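Local coordinates for protein arginase (Trypanosoma brucei brucei, PDB 4RHJ) that is of unknown function but adopts the arginase-deacetylase fold, although it evolved without the binuclear manganese cluster of true arginases, at residues 168-173 with 197-202; 191-196 with 212-217; 60-65 with 98-103. All blocks are in the same frame, centred on the assembly; numbering follows the deposited sequence.

Interaction 1: 168-173 with 197-202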
loop_
_atom_site.group_PDB
_atom_site.type_symbol
_atom_site.label_atom_id
_atom_site.label_comp_id
_atom_site.label_asym_id
_atom_site.label_seq_id
_atom_site.Cartn_x
_atom_site.Cartn_y
_atom_site.Cartn_z
ATOM N N PHE A 168 11.920 5.844 -14.548
ATOM C CA PHE A 168 10.782 5.407 -13.744
ATOM C C PHE A 168 9.844 6.543 -13.355
ATOM O O PHE A 168 10.141 7.317 -12.460
ATOM C CB PHE A 168 11.260 4.743 -12.445
ATOM C CG PHE A 168 12.104 3.513 -12.645
ATOM C CD1 PHE A 168 11.518 2.278 -12.812
ATOM C CD2 PHE A 168 13.496 3.599 -12.603
ATOM C CE1 PHE A 168 12.302 1.157 -12.985
ATOM C CE2 PHE A 168 14.282 2.496 -12.761
ATOM C CZ PHE A 168 13.691 1.268 -12.945
ATOM N N SER A 169 8.682 6.606 -13.973
ATOM C CA SER A 169 7.734 7.643 -13.633
ATOM C C SER A 169 6.329 7.210 -13.963
ATOM O O SER A 169 6.147 6.239 -14.693
ATOM C CB SER A 169 8.073 8.923 -14.377
ATOM O OG SER A 169 7.288 9.979 -13.899
ATOM N N ALA A 170 5.345 7.938 -13.448
ATOM C CA ALA A 170 3.947 7.727 -13.817
ATOM C C ALA A 170 3.636 8.285 -15.199
ATOM O O ALA A 170 2.674 7.863 -15.852
ATOM C CB ALA A 170 3.049 8.351 -12.805
ATOM N N ARG A 171 4.453 9.242 -15.634
ATOM C CA ARG A 171 4.337 9.857 -16.962
ATOM C C ARG A 171 5.650 9.761 -17.720
ATOM O O ARG A 171 6.708 9.781 -17.114
ATOM C CB ARG A 171 3.933 11.328 -16.854
ATOM C CG ARG A 171 4.998 12.191 -16.228
ATOM C CD ARG A 171 4.421 13.347 -15.399
ATOM N NE ARG A 171 3.863 12.937 -14.106
ATOM C CZ ARG A 171 2.570 12.701 -13.878
ATOM N NH1 ARG A 171 1.694 12.817 -14.863
ATOM N NH2 ARG A 171 2.149 12.344 -12.671
ATOM N N PRO A 172 5.585 9.676 -19.056
ATOM C CA PRO A 172 6.798 9.613 -19.878
ATOM C C PRO A 172 7.658 10.850 -19.721
ATOM O O PRO A 172 8.862 10.755 -19.905
ATOM C CB PRO A 172 6.256 9.500 -21.306
ATOM C CG PRO A 172 4.905 8.951 -21.165
ATOM C CD PRO A 172 4.367 9.486 -19.863
ATOM N N SER A 173 7.041 11.982 -19.390
ATOM C CA SER A 173 7.755 13.237 -19.168
ATOM C C SER A 173 8.593 13.615 -20.398
ATOM O O SER A 173 9.796 13.831 -20.307
ATOM C CB SER A 173 8.633 13.133 -17.919
ATOM O OG SER A 173 8.993 14.407 -17.412
ATOM N N GLY A 197 6.975 1.857 -15.762
ATOM C CA GLY A 197 5.956 2.280 -14.822
ATOM C C GLY A 197 4.949 3.312 -15.297
ATOM O O GLY A 197 4.031 3.624 -14.556
ATOM N N ASN A 198 5.097 3.821 -16.519
ATOM C CA ASN A 198 4.186 4.834 -17.064
ATOM C C ASN A 198 2.708 4.440 -16.946
ATOM O O ASN A 198 2.345 3.310 -17.260
ATOM C CB ASN A 198 4.515 5.115 -18.538
ATOM C CG ASN A 198 5.724 6.006 -18.723
ATOM O OD1 ASN A 198 5.928 6.547 -19.802
ATOM N ND2 ASN A 198 6.534 6.159 -17.682
ATOM N N ARG A 199 1.856 5.357 -16.489
ATOM C CA ARG A 199 0.410 5.095 -16.496
ATOM C C ARG A 199 -0.443 6.323 -16.822
ATOM O O ARG A 199 -1.661 6.250 -16.813
ATOM C CB ARG A 199 -0.043 4.481 -15.161
ATOM C CG ARG A 199 0.358 5.237 -13.904
ATOM C CD ARG A 199 0.193 4.369 -12.644
ATOM N NE ARG A 199 0.517 5.119 -11.435
ATOM C CZ ARG A 199 1.741 5.265 -10.941
ATOM N NH1 ARG A 199 2.771 4.674 -11.518
ATOM N NH2 ARG A 199 1.913 5.990 -9.842
ATOM N N GLN A 200 0.217 7.430 -17.143
ATOM C CA GLN A 200 -0.461 8.616 -17.643
ATOM C C GLN A 200 0.150 8.984 -18.988
ATOM O O GLN A 200 1.073 9.792 -19.058
ATOM C CB GLN A 200 -0.323 9.780 -16.662
ATOM C CG GLN A 200 -1.169 10.989 -17.019
ATOM C CD GLN A 200 -0.806 12.214 -16.204
ATOM O OE1 GLN A 200 -0.484 12.112 -15.022
ATOM N NE2 GLN A 200 -0.852 13.379 -16.835
ATOM N N VAL A 201 -0.362 8.375 -20.053
ATOM C CA VAL A 201 0.220 8.530 -21.364
ATOM C C VAL A 201 -0.760 9.251 -22.284
ATOM O O VAL A 201 -1.890 8.818 -22.479
ATOM C CB VAL A 201 0.610 7.159 -21.970
ATOM C CG1 VAL A 201 1.497 7.343 -23.175
ATOM C CG2 VAL A 201 1.311 6.306 -20.958
ATOM N N SER A 202 -0.329 10.378 -22.829
ATOM C CA SER A 202 -1.145 11.098 -23.786
ATOM C C SER A 202 -0.704 10.747 -25.209
ATOM O O SER A 202 0.242 9.987 -25.413
ATOM C CB SER A 202 -1.062 12.597 -23.541
ATOM O OG SER A 202 0.246 13.079 -23.709
#

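Interaction 2: 191-196 with 212-217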
loop_
_atom_site.group_PDB
_atom_site.type_symbol
_atom_site.label_atom_id
_atom_site.label_comp_id
_atom_site.label_asym_id
_atom_site.label_seq_id
_atom_site.Cartn_x
_atom_site.Cartn_y
_atom_site.Cartn_z
ATOM N N LYS A 191 21.308 7.277 -26.654
ATOM C CA LYS A 191 21.246 6.202 -27.636
ATOM C C LYS A 191 20.047 5.287 -27.339
ATOM O O LYS A 191 19.827 4.292 -28.032
ATOM C CB LYS A 191 22.552 5.405 -27.648
ATOM C CG LYS A 191 23.051 5.009 -29.038
ATOM C CD LYS A 191 23.748 6.167 -29.757
ATOM C CE LYS A 191 24.451 5.683 -31.029
ATOM N NZ LYS A 191 25.188 6.750 -31.781
ATOM N N GLY A 192 19.274 5.631 -26.307
ATOM C CA GLY A 192 18.074 4.882 -25.967
ATOM C C GLY A 192 17.419 5.270 -24.652
ATOM O O GLY A 192 18.102 5.687 -23.726
ATOM N N VAL A 193 16.095 5.128 -24.585
ATOM C CA VAL A 193 15.339 5.353 -23.353
ATOM C C VAL A 193 14.446 4.172 -22.987
ATOM O O VAL A 193 13.593 3.757 -23.760
ATOM C CB VAL A 193 14.444 6.609 -23.443
ATOM C CG1 VAL A 193 13.587 6.748 -22.186
ATOM C CG2 VAL A 193 15.284 7.859 -23.652
ATOM N N VAL A 194 14.652 3.648 -21.787
ATOM C CA VAL A 194 13.788 2.637 -21.211
ATOM C C VAL A 194 12.876 3.284 -20.166
ATOM O O VAL A 194 13.326 3.674 -19.092
ATOM C CB VAL A 194 14.617 1.501 -20.572
ATOM C CG1 VAL A 194 13.754 0.322 -20.264
ATOM C CG2 VAL A 194 15.753 1.072 -21.502
ATOM N N SER A 195 11.598 3.426 -20.491
ATOM C CA SER A 195 10.651 4.051 -19.571
ATOM C C SER A 195 9.764 3.031 -18.881
ATOM O O SER A 195 8.984 2.335 -19.522
ATOM C CB SER A 195 9.795 5.064 -20.309
ATOM O OG SER A 195 10.523 6.264 -20.493
ATOM N N VAL A 196 9.865 2.966 -17.562
ATOM C CA VAL A 196 9.194 1.920 -16.797
ATOM C C VAL A 196 8.132 2.506 -15.853
ATOM O O VAL A 196 8.349 3.537 -15.230
ATOM C CB VAL A 196 10.231 1.080 -15.986
ATOM C CG1 VAL A 196 9.561 -0.083 -15.262
ATOM C CG2 VAL A 196 11.347 0.560 -16.898
ATOM N N HIS A 212 11.006 8.287 -31.626
ATOM C CA HIS A 212 12.361 8.170 -31.106
ATOM C C HIS A 212 12.654 6.761 -30.598
ATOM O O HIS A 212 13.553 6.558 -29.779
ATOM C CB HIS A 212 12.621 9.198 -30.011
ATOM C CG HIS A 212 13.909 9.935 -30.194
ATOM N ND1 HIS A 212 14.001 11.309 -30.128
ATOM C CD2 HIS A 212 15.158 9.487 -30.473
ATOM C CE1 HIS A 212 15.253 11.674 -30.342
ATOM N NE2 HIS A 212 15.974 10.588 -30.554
ATOM N N LYS A 213 11.872 5.807 -31.101
ATOM C CA LYS A 213 12.141 4.372 -30.991
ATOM C C LYS A 213 12.636 3.911 -29.618
ATOM O O LYS A 213 13.529 3.066 -29.528
ATOM C CB LYS A 213 13.146 3.965 -32.074
ATOM C CG LYS A 213 12.648 4.227 -33.503
ATOM C CD LYS A 213 13.762 4.078 -34.542
ATOM C CE LYS A 213 13.321 4.549 -35.918
ATOM N NZ LYS A 213 12.856 5.964 -35.893
ATOM N N MET A 214 12.047 4.466 -28.559
ATOM C CA MET A 214 12.416 4.107 -27.197
ATOM C C MET A 214 11.552 2.960 -26.720
ATOM O O MET A 214 10.481 2.710 -27.265
ATOM C CB MET A 214 12.280 5.307 -26.257
ATOM C CG MET A 214 10.900 5.530 -25.671
ATOM S SD MET A 214 10.910 6.926 -24.536
ATOM C CE MET A 214 11.150 8.275 -25.691
ATOM N N PHE A 215 12.025 2.246 -25.710
ATOM C CA PHE A 215 11.262 1.125 -25.180
ATOM C C PHE A 215 10.540 1.533 -23.902
ATOM O O PHE A 215 10.970 2.427 -23.172
ATOM C CB PHE A 215 12.165 -0.090 -24.932
ATOM C CG PHE A 215 11.418 -1.393 -24.866
ATOM C CD1 PHE A 215 10.554 -1.759 -25.887
ATOM C CD2 PHE A 215 11.583 -2.256 -23.797
ATOM C CE1 PHE A 215 9.864 -2.953 -25.834
ATOM C CE2 PHE A 215 10.889 -3.460 -23.741
ATOM C CZ PHE A 215 10.031 -3.804 -24.759
ATOM N N TYR A 216 9.415 0.885 -23.651
ATOM C CA TYR A 216 8.594 1.246 -22.517
ATOM C C TYR A 216 7.863 0.036 -21.946
ATOM O O TYR A 216 7.671 -0.973 -22.625
ATOM C CB TYR A 216 7.602 2.351 -22.906
ATOM C CG TYR A 216 7.077 2.265 -24.323
ATOM C CD1 TYR A 216 5.855 1.665 -24.597
ATOM C CD2 TYR A 216 7.791 2.815 -25.389
ATOM C CE1 TYR A 216 5.366 1.602 -25.890
ATOM C CE2 TYR A 216 7.314 2.751 -26.679
ATOM C CZ TYR A 216 6.103 2.147 -26.923
ATOM O OH TYR A 216 5.632 2.094 -28.214
ATOM N N MET A 217 7.495 0.150 -20.673
ATOM C CA MET A 217 6.728 -0.859 -19.963
ATOM C C MET A 217 5.789 -0.185 -18.985
ATOM O O MET A 217 6.164 0.071 -17.852
ATOM C CB MET A 217 7.638 -1.832 -19.210
ATOM C CG MET A 217 8.491 -2.732 -20.088
ATOM S SD MET A 217 10.259 -2.599 -19.740
ATOM C CE MET A 217 10.628 -1.021 -20.489
#

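Interaction 3: 60-65 with 98-103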
loop_
_atom_site.group_PDB
_atom_site.type_symbol
_atom_site.label_atom_id
_atom_site.label_comp_id
_atom_site.label_asym_id
_atom_site.label_seq_id
_atom_site.Cartn_x
_atom_site.Cartn_y
_atom_site.Cartn_z
ATOM N N PRO A 60 14.676 18.162 3.335
ATOM C CA PRO A 60 15.175 17.211 4.327
ATOM C C PRO A 60 15.766 15.992 3.635
ATOM O O PRO A 60 16.949 16.004 3.343
ATOM C CB PRO A 60 13.934 16.861 5.147
ATOM C CG PRO A 60 12.770 17.161 4.235
ATOM C CD PRO A 60 13.209 18.166 3.215
ATOM N N LEU A 61 14.923 14.997 3.361
ATOM C CA LEU A 61 15.240 13.768 2.611
ATOM C C LEU A 61 16.703 13.327 2.497
ATOM O O LEU A 61 17.038 12.198 2.854
ATOM C CB LEU A 61 14.638 13.852 1.205
ATOM C CG LEU A 61 14.496 12.521 0.468
ATOM C CD1 LEU A 61 13.404 11.678 1.105
ATOM C CD2 LEU A 61 14.215 12.749 -1.008
ATOM N N LEU A 62 17.569 14.208 2.008
ATOM C CA LEU A 62 18.982 13.952 2.029
ATOM C C LEU A 62 19.293 13.651 3.470
ATOM O O LEU A 62 19.577 12.509 3.804
ATOM C CB LEU A 62 19.775 15.157 1.482
ATOM C CG LEU A 62 21.251 15.340 1.862
ATOM C CD1 LEU A 62 22.166 15.185 0.663
ATOM C CD2 LEU A 62 21.482 16.684 2.539
ATOM N N ASP A 63 19.155 14.663 4.329
ATOM C CA ASP A 63 19.392 14.544 5.765
ATOM C C ASP A 63 18.628 13.371 6.408
ATOM O O ASP A 63 19.099 12.773 7.366
ATOM C CB ASP A 63 19.014 15.860 6.461
ATOM C CG ASP A 63 19.217 17.084 5.571
ATOM O OD1 ASP A 63 20.375 17.517 5.416
ATOM O OD2 ASP A 63 18.217 17.622 5.047
ATOM N N PHE A 64 17.449 13.059 5.864
ATOM C CA PHE A 64 16.651 11.918 6.291
ATOM C C PHE A 64 17.304 10.597 5.860
ATOM O O PHE A 64 17.270 9.619 6.591
ATOM C CB PHE A 64 15.237 12.034 5.727
ATOM C CG PHE A 64 14.264 11.062 6.315
ATOM C CD1 PHE A 64 13.689 11.300 7.552
ATOM C CD2 PHE A 64 13.901 9.927 5.628
ATOM C CE1 PHE A 64 12.775 10.414 8.096
ATOM C CE2 PHE A 64 12.982 9.029 6.170
ATOM C CZ PHE A 64 12.419 9.278 7.409
ATOM N N PHE A 65 17.918 10.590 4.683
ATOM C CA PHE A 65 18.652 9.425 4.190
ATOM C C PHE A 65 19.928 9.174 4.987
ATOM O O PHE A 65 20.377 8.037 5.137
ATOM C CB PHE A 65 19.016 9.599 2.717
ATOM C CG PHE A 65 19.895 8.510 2.181
ATOM C CD1 PHE A 65 19.366 7.266 1.871
ATOM C CD2 PHE A 65 21.247 8.715 1.994
ATOM C CE1 PHE A 65 20.170 6.257 1.382
ATOM C CE2 PHE A 65 22.056 7.704 1.498
ATOM C CZ PHE A 65 21.517 6.483 1.192
ATOM N N VAL A 98 30.252 5.987 0.553
ATOM C CA VAL A 98 29.617 7.100 -0.123
ATOM C C VAL A 98 30.012 8.451 0.460
ATOM O O VAL A 98 29.999 8.678 1.674
ATOM C CB VAL A 98 28.086 6.952 -0.117
ATOM C CG1 VAL A 98 27.406 8.294 -0.359
ATOM C CG2 VAL A 98 27.653 5.919 -1.158
ATOM N N LEU A 99 30.357 9.340 -0.461
ATOM C CA LEU A 99 30.845 10.674 -0.180
ATOM C C LEU A 99 29.719 11.699 -0.105
ATOM O O LEU A 99 29.092 11.997 -1.114
ATOM C CB LEU A 99 31.833 11.073 -1.273
ATOM C CG LEU A 99 32.356 12.492 -1.216
ATOM C CD1 LEU A 99 33.366 12.568 -0.081
ATOM C CD2 LEU A 99 32.948 12.881 -2.561
ATOM N N ASN A 100 29.477 12.247 1.084
ATOM C CA ASN A 100 28.444 13.267 1.267
ATOM C C ASN A 100 28.877 14.690 0.911
ATOM O O ASN A 100 29.618 15.333 1.668
ATOM C CB ASN A 100 27.940 13.274 2.710
ATOM C CG ASN A 100 26.897 14.356 2.946
ATOM O OD1 ASN A 100 26.082 14.638 2.069
ATOM N ND2 ASN A 100 26.923 14.971 4.124
ATOM N N CYS A 101 28.393 15.191 -0.224
ATOM C CA CYS A 101 28.677 16.571 -0.604
ATOM C C CYS A 101 27.600 17.516 -0.089
ATOM O O CYS A 101 27.650 18.713 -0.363
ATOM C CB CYS A 101 28.805 16.713 -2.125
ATOM S SG CYS A 101 30.145 15.769 -2.880
ATOM N N GLY A 102 26.618 16.983 0.634
ATOM C CA GLY A 102 25.578 17.816 1.215
ATOM C C GLY A 102 24.658 18.531 0.233
ATOM O O GLY A 102 24.589 18.190 -0.942
ATOM N N GLN A 103 23.952 19.547 0.724
ATOM C CA GLN A 103 22.963 20.266 -0.075
ATOM C C GLN A 103 23.574 21.343 -0.965
ATOM O O GLN A 103 24.440 22.102 -0.530
ATOM C CB GLN A 103 21.912 20.918 0.837
ATOM C CG GLN A 103 20.956 19.960 1.529
ATOM C CD GLN A 103 19.945 19.352 0.580
ATOM O OE1 GLN A 103 19.945 19.648 -0.605
ATOM N NE2 GLN A 103 19.081 18.489 1.101
#

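Interaction 1: 168-173 with 197-202
The guanidinium of Arg199 lies against the methyl of Ala170: Ala170 CB sits 3.8 Å above the plane, over its centre, with Arg199 CZ the nearest atom. Arg199 CG is placed between the backbone N and the carbonyl carbon (chi1 53°), and from there the chain runs extended to NE. Its nitrogens are held by backbone oxygens: Arg199 NH2 bonds Val260 O and Ser246 O, and Arg199 NH1 bonds Val247 O. The Gln200 amide is modelled at the edge of the Arg171 guanidinium, but too close for the detail to be trusted. Gln200 NE2 hydrogen-bonds Asp71 of a second subunit, which ties this end of the contact to the assembly.

Both segments are loops at the C-terminal ends of neighbouring parallel strands, 163-168 and 190-196, the end of an arginase-deacetylase sheet where the metal site of the family lies. Ser169 OG accordingly bonds Asp244, a manganese ligand in another structure of this protein, although no metal is bound here; it also bonds Ser246.

One carbonyl holds the two backbones together. Ala170 O accepts from Arg199 N at 2.7 Å, the donor tilted 34° from the carbonyl plane, and from Gln200 N at 2.8 Å, nearly in line with the C=O. Asn198 ND2 donates to Ser169 O at 3.0 Å, a bent bond (137° at the hydrogen) that arrives from above the carbonyl plane. The other end of the same amide, Asn198 OD1, accepts from Arg209 of helix 203-211. The Pro172 ring also packs on this helix, and its CG lies 4.3 Å from Val201 CG1.

Interaction 2: 191-196 with 212-217
Three backbone hydrogen bonds join Val193 and Ser195 to Phe215 and Met217. Phe215 N donates to Val193 O at 2.9 Å, Ser195 N to Phe215 O at 2.9 Å, and Met217 N to Ser195 O at 2.9 Å. The middle bond is the straightest at the hydrogen (170°), whereas the first is bent to 136°. CA-H...O contacts run beside them, the shorter from Tyr216 CA to Ser195 O at 3.2 Å.

Val194, Ser195 and Val196 pair with Phe215, Tyr216 and Met217 as parallel bridges, and the short strand axes run 4.7 Å apart at an angle of 7°. These are the two strands of a beta-alpha-beta unit whose connection is helix 203-211. Strand 215-217 is the outermost strand on this side of the sheet within the chain, while strand 190-196 is bonded along its other edge to strand 163-168.

Apolar contacts fall on both sides of the sheet. On the side bearing Val194 and Val196, the Met217 chain bends at both chi2 and chi3, which carries its methyl back over strand 190-196. Met217 CE meets Val194 CG1 at 3.4 Å, tighter than usual van der Waals contact, and Val196 CG2 at 4.0 Å. At the start of the pairing Val193 and Met214 lie side by side and point the same way, with Val193 CG1 3.6 Å from Met214 SD; Leu185 of helix 180-186 packs on both.

Tyr216 makes a cation-pi contact with Arg209 of the connecting helix and packs on Tyr75 of a second subunit.

Interaction 3: 60-65 with 98-103
An amide nitrogen resting on a leucine side chain is the odd feature here: Gln103 NE2 lies 3.3 Å from Leu62 CD2 and 3.4 Å from Leu62 CB, so a polar group is set against an aliphatic branch. The contact joins the first turn of the short helix 62-66 to the C-terminal end of strand 95-103, next to the edge of the parallel sheet of the arginase-deacetylase fold. That strand is bonded to strand 77-81 along one side and to strand 46-50 along the other.

Leu62 and Gln103 approach from opposite directions. The leucine has its CG anti to the backbone N (chi1 158°), and both of its methyls reach the strand. Leu62 CD2 takes the glutamine, touching Gln103 CG at 3.5 Å as well as the amide. Leu62 CD1 instead comes to the backbone at Gly102 O, 4.2 Å away. The glutamine meets it by a bend: chi2 of -72° folds the Gln103 amide back so that the nitrogen, together with CG, lies against the leucine. The Gln103 side chain also packs on Ala59.

The polar ends stay apart: Asp63 OD2 is 4.1 Å from Gln103 NE2, beyond hydrogen-bonding distance. The carboxylate-bearing and amide-bearing side chains cross at about a right angle, the planes of their flat groups 48° apart. Further along the helix, Phe65 packs on Leu78 of strand 77-81 and on Ile312 of helix 303-316, while Phe64 packs on Ala305 and Ser309 of that same long helix.

On the strand side the backbone is shaped by an Asx turn at Asn100. Gly102 N donates to Asn100 OD1 at 2.8 Å, with the donor above the plane of the side-chain carbonyl.

How the interactions relate
Interactions 1 and 2 are continuous: strand 190-196 of interaction 2 runs directly into loop 197-202 of interaction 1, and their centres are 12 Å apart. They also touch, through a probable hydrogen bond between Gly197 N and Met217 O (2.9 Å) and by packing of Phe168 CD1 on Val196 CB (3.6 Å). Interaction 1 is the one next to the family's metal site, the Ser169 side chain being about 3 Å from that of Asp244. In interaction 2 the side chain of Ser195 is about 10 Å from the side chain of Asp244. Interaction 3 lies across the chain's centre, at the far part of the same sheet, its centre 27 Å from that of interaction 1 and 30 Å from that of interaction 2.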